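Local coordinates for universal stress protein (Burkholderia pseudomallei, PDB 4WNY) that is a universal stress protein of the UspA family that probably takes part in the cellular response to stress, at residues Pro53-Pro57 with Ser58-Asp62; Arg106-Glu110 with Ile111-Leu115. All blocks are in the same frame, centred on the assembly; numbering follows the deposited sequence.

Along the chain, interaction 1 comes first. It turns the loop after strand 36-43 into the long helix 57-82, so it marks a helix start. That helix leads to strand 89-92 at one edge of the parallel sheet, and helix 100-111 follows. Interaction 2 closes the end of helix 100-111 and hands the chain to strand 115-120, which lies beside strand 8-13 inside the sheet. The two contacts are in series. They neither nest nor cross, and each is local. The centres of interaction 1 and interaction 2 are about 30 Å apart, and the two do not touch. Interaction 1 is peripheral, while interaction 2 sits close to the sheet.

Interaction 1: residues Pro53-Pro57 with Ser58-Asp62; sequences PGYDP and SILVD
Asp56 and Ser58 carry the polar part of this local contact. One carboxylate oxygen of Asp56, OD1, takes two bonds from Ser58. The hydroxyl OG of Ser58 donates at a short 2.5 Å to Asp56 OD1. The backbone N of Ser58 donates to the same OD1 at 3.1 Å. Both donors come from the same face of the carboxylate and lie more than 40° out of its plane. The Asp56 side chain swings away from its own backbone N (chi1 -168°), which carries the carboxylate forward beside the first helical turn. The hydroxyl of Ser58 sits between its backbone N and carbonyl carbon (chi1 68°). There it can join the backbone N in gripping OD1.

A second contact joins the phenol oxygen of Tyr55 to a methyl of Leu60. Tyr55 OH lies 3.3 Å from Leu60 CD2. The two side chains cross at about a right angle, and the methyl meets the ring end obliquely.

Backbone bonds set the frame. Val61 N donates to Pro57 O at 3.0 Å, the first full helical bond here. Leu60 N makes a weak bond to the same oxygen. Another weak bond joins Ile59 N to Asp56 O at 3.3 Å. Val61 CG2 also packs against Pro57 O, 3.2 Å away. The negative carboxylate faces the start of the helix, whose dipole would probably favour its charged form. Further out, Phe50 packs edge-to-face with the Tyr55 ring, and Met45 touches Leu60 and Val61. The whole segment lies at the surface.

Asp56 is the N-cap of helix 57-82, and its bond to Ser58 N closes an Asx turn. Proline follows directly in the first turn. Tyr55 and Leu60, just before the cap and four residues after it, hold the positions of a hydrophobic staple.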
loop_
_atom_site.group_PDB
_atom_site.type_symbol
_atom_site.label_atom_id
_atom_site.label_comp_id
_atom_site.label_asym_id
_atom_site.label_seq_id
_atom_site.Cartn_x
_atom_site.Cartn_y
_atom_site.Cartn_z
ATOM N N PRO A 53 -40.532 12.855 2.845
ATOM C CA PRO A 53 -41.436 13.445 3.839
ATOM C C PRO A 53 -41.298 12.773 5.203
ATOM O O PRO A 53 -41.398 11.551 5.300
ATOM C CB PRO A 53 -42.829 13.201 3.241
ATOM C CG PRO A 53 -42.638 12.113 2.233
ATOM C CD PRO A 53 -41.266 12.325 1.685
ATOM N N GLY A 54 -41.051 13.572 6.236
ATOM C CA GLY A 54 -40.898 13.056 7.584
ATOM C C GLY A 54 -39.453 12.792 7.965
ATOM O O GLY A 54 -39.051 13.032 9.103
ATOM N N TYR A 55 -38.671 12.302 7.007
ATOM C CA TYR A 55 -37.278 11.937 7.255
ATOM C C TYR A 55 -36.425 13.153 7.619
ATOM O O TYR A 55 -36.528 14.208 6.993
ATOM C CB TYR A 55 -36.693 11.229 6.027
ATOM C CG TYR A 55 -35.301 10.666 6.234
ATOM C CD1 TYR A 55 -34.175 11.412 5.916
ATOM C CD2 TYR A 55 -35.117 9.386 6.741
ATOM C CE1 TYR A 55 -32.902 10.904 6.103
ATOM C CE2 TYR A 55 -33.848 8.866 6.931
ATOM C CZ TYR A 55 -32.744 9.631 6.611
ATOM O OH TYR A 55 -31.482 9.116 6.796
ATOM N N ASP A 56 -35.581 12.994 8.635
ATOM C CA ASP A 56 -34.720 14.077 9.101
ATOM C C ASP A 56 -33.257 13.637 9.142
ATOM O O ASP A 56 -32.826 12.982 10.092
ATOM C CB ASP A 56 -35.167 14.556 10.484
ATOM C CG ASP A 56 -34.511 15.862 10.896
ATOM O OD1 ASP A 56 -33.551 16.300 10.227
ATOM O OD2 ASP A 56 -34.957 16.453 11.902
ATOM N N PRO A 57 -32.484 14.011 8.111
ATOM C CA PRO A 57 -31.075 13.621 7.989
ATOM C C PRO A 57 -30.197 14.186 9.104
ATOM O O PRO A 57 -29.154 13.606 9.405
ATOM C CB PRO A 57 -30.666 14.205 6.630
ATOM C CG PRO A 57 -31.953 14.409 5.893
ATOM C CD PRO A 57 -32.944 14.785 6.946
ATOM N N SER A 58 -30.623 15.291 9.708
ATOM C CA SER A 58 -29.847 15.955 10.753
ATOM C C SER A 58 -29.615 15.061 11.968
ATOM O O SER A 58 -28.634 15.228 12.694
ATOM C CB SER A 58 -30.545 17.243 11.189
ATOM O OG SER A 58 -31.758 16.959 11.865
ATOM N N ILE A 59 -30.529 14.121 12.191
ATOM C CA ILE A 59 -30.394 13.167 13.286
ATOM C C ILE A 59 -29.177 12.273 13.076
ATOM O O ILE A 59 -28.393 12.044 13.999
ATOM C CB ILE A 59 -31.654 12.290 13.427
ATOM C CG1 ILE A 59 -32.859 13.149 13.820
ATOM C CG2 ILE A 59 -31.433 11.192 14.457
ATOM C CD1 ILE A 59 -32.673 13.900 15.120
ATOM N N LEU A 60 -29.021 11.780 11.853
ATOM C CA LEU A 60 -27.915 10.893 11.513
ATOM C C LEU A 60 -26.603 11.657 11.340
ATOM O O LEU A 60 -25.525 11.108 11.571
ATOM C CB LEU A 60 -28.238 10.107 10.242
ATOM C CG LEU A 60 -28.808 8.694 10.408
ATOM C CD1 LEU A 60 -29.919 8.656 11.446
ATOM C CD2 LEU A 60 -29.309 8.162 9.070
ATOM N N VAL A 61 -26.699 12.919 10.930
ATOM C CA VAL A 61 -25.520 13.770 10.795
ATOM C C VAL A 61 -24.852 13.967 12.151
ATOM O O VAL A 61 -23.646 13.762 12.295
ATOM C CB VAL A 61 -25.874 15.144 10.191
ATOM C CG1 VAL A 61 -24.691 16.098 10.295
ATOM C CG2 VAL A 61 -26.313 14.987 8.743
ATOM N N ASP A 62 -25.649 14.354 13.144
ATOM C CA ASP A 62 -25.170 14.481 14.516
ATOM C C ASP A 62 -24.605 13.160 15.024
ATOM O O ASP A 62 -23.617 13.136 15.757
ATOM C CB ASP A 62 -26.296 14.951 15.438
ATOM C CG ASP A 62 -26.741 16.370 15.142
ATOM O OD1 ASP A 62 -26.356 16.911 14.083
ATOM O OD2 ASP A 62 -27.486 16.938 15.969
#

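Interaction 2: residues Arg106-Glu110 with Ile111-Leu115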
loop_
_atom_site.group_PDB
_atom_site.type_symbol
_atom_site.label_atom_id
_atom_site.label_comp_id
_atom_site.label_asym_id
_atom_site.label_seq_id
_atom_site.Cartn_x
_atom_site.Cartn_y
_atom_site.Cartn_z
ATOM N N ARG A 106 -9.263 14.294 -1.810
ATOM C CA ARG A 106 -9.284 15.720 -1.517
ATOM C C ARG A 106 -8.634 15.991 -0.166
ATOM O O ARG A 106 -7.872 16.945 -0.013
ATOM C CB ARG A 106 -10.714 16.262 -1.537
ATOM C CG ARG A 106 -10.808 17.734 -1.173
ATOM C CD ARG A 106 -12.067 18.374 -1.730
ATOM N NE ARG A 106 -13.267 17.986 -0.995
ATOM C CZ ARG A 106 -13.727 18.632 0.072
ATOM N NH1 ARG A 106 -14.830 18.215 0.676
ATOM N NH2 ARG A 106 -13.084 19.696 0.535
ATOM N N ALA A 107 -8.939 15.138 0.807
ATOM C CA ALA A 107 -8.366 15.258 2.140
ATOM C C ALA A 107 -6.854 15.085 2.089
ATOM O O ALA A 107 -6.118 15.799 2.764
ATOM C CB ALA A 107 -8.989 14.238 3.080
ATOM N N ALA A 108 -6.400 14.138 1.275
ATOM C CA ALA A 108 -4.973 13.879 1.114
ATOM C C ALA A 108 -4.256 15.075 0.494
ATOM O O ALA A 108 -3.142 15.417 0.892
ATOM C CB ALA A 108 -4.756 12.638 0.268
ATOM N N ARG A 109 -4.906 15.704 -0.480
ATOM C CA ARG A 109 -4.349 16.875 -1.151
ATOM C C ARG A 109 -4.213 18.061 -0.203
ATOM O O ARG A 109 -3.176 18.721 -0.164
ATOM C CB ARG A 109 -5.222 17.267 -2.345
ATOM C CG ARG A 109 -4.901 16.521 -3.625
ATOM C CD ARG A 109 -6.152 16.332 -4.463
ATOM N NE ARG A 109 -7.007 17.515 -4.438
ATOM C CZ ARG A 109 -8.258 17.540 -4.886
ATOM N NH1 ARG A 109 -8.804 16.444 -5.394
ATOM N NH2 ARG A 109 -8.964 18.660 -4.822
ATOM N N GLU A 110 -5.268 18.324 0.560
ATOM C CA GLU A 110 -5.304 19.474 1.456
ATOM C C GLU A 110 -4.419 19.281 2.686
ATOM O O GLU A 110 -3.824 20.234 3.184
ATOM C CB GLU A 110 -6.744 19.759 1.883
ATOM C CG GLU A 110 -7.679 20.068 0.724
ATOM C CD GLU A 110 -9.129 20.178 1.156
ATOM O OE1 GLU A 110 -9.979 20.528 0.311
ATOM O OE2 GLU A 110 -9.417 19.912 2.342
ATOM N N ILE A 111 -4.337 18.048 3.173
ATOM C CA ILE A 111 -3.502 17.741 4.330
ATOM C C ILE A 111 -2.034 17.656 3.917
ATOM O O ILE A 111 -1.134 18.019 4.679
ATOM C CB ILE A 111 -3.948 16.421 5.004
ATOM C CG1 ILE A 111 -5.296 16.616 5.702
ATOM C CG2 ILE A 111 -2.909 15.932 6.002
ATOM C CD1 ILE A 111 -5.938 15.324 6.161
ATOM N N GLY A 112 -1.797 17.202 2.692
ATOM C CA GLY A 112 -0.445 17.050 2.190
ATOM C C GLY A 112 0.048 15.632 2.382
ATOM O O GLY A 112 1.252 15.384 2.446
ATOM N N ALA A 113 -0.893 14.697 2.476
ATOM C CA ALA A 113 -0.560 13.292 2.656
ATOM C C ALA A 113 0.131 12.737 1.418
ATOM O O ALA A 113 -0.243 13.053 0.289
ATOM C CB ALA A 113 -1.811 12.485 2.972
ATOM N N SER A 114 1.147 11.914 1.642
ATOM C CA SER A 114 1.864 11.269 0.552
ATOM C C SER A 114 1.542 9.779 0.515
ATOM O O SER A 114 2.088 9.032 -0.297
ATOM C CB SER A 114 3.369 11.490 0.699
ATOM O OG SER A 114 3.807 11.139 2.001
ATOM N N LEU A 115 0.644 9.358 1.400
ATOM C CA LEU A 115 0.235 7.961 1.486
ATOM C C LEU A 115 -1.145 7.821 2.117
ATOM O O LEU A 115 -1.456 8.488 3.103
ATOM C CB LEU A 115 1.254 7.151 2.291
ATOM C CG LEU A 115 0.895 5.686 2.550
ATOM C CD1 LEU A 115 0.823 4.909 1.240
ATOM C CD2 LEU A 115 1.889 5.048 3.511
#
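Ala108 and Ala113 meet where helix 100-111 ends, in a Schellman-like glycine C-cap. Ala108 O accepts two backbone bonds. Ala113 N donates at 2.8 Å to Ala108 O, which is the six-to-one bond of the motif. Gly112 N donates at 2.9 Å to the same Ala108 O, so it keeps a helix-like bond. The five-to-two bond of a full Schellman motif, from Gly112 N to Arg109 O, is not formed. Ile111 N still bonds to Ala107 O at 2.9 Å, as in a regular helix. Gly112 then leaves the helix with a positive phi of 95°. These backbone angles are ones that glycine takes readily. Ala113 turns into an extended backbone, and the chain runs on to strand 115-120.

Two alanine methyls meet beside the turn. Ala108 CB and Ala113 CB touch at 4.0 Å, the apolar contact that bridges the cap. Ile111 lies against the helix, with CB, CG1 and CD1 all close to Ala107 O. Its CG1 points back beside the backbone N (chi1 -70°), which brings the branch over that carbonyl. Ile111 also packs on Ile8 and Leu10 of strand 8-13, and Ala113 on Leu10, so the cap joins the helix end to the core of the sheet. Further on, Ser114 OG bonds to Met5 O, and Leu115 packs on Leu147 of the second subunit.

Along the helix, a salt bridge between Arg106 and Glu110 spans one turn, and Arg106 has a second acidic partner in Glu98, met through NH1. The Glu110 chain is extended beyond CG and reaches back along the helix. Arg106 NH2 donates to Glu110 OE1 at 3.2 Å, on the syn side of the carboxylate and 22° out of its plane.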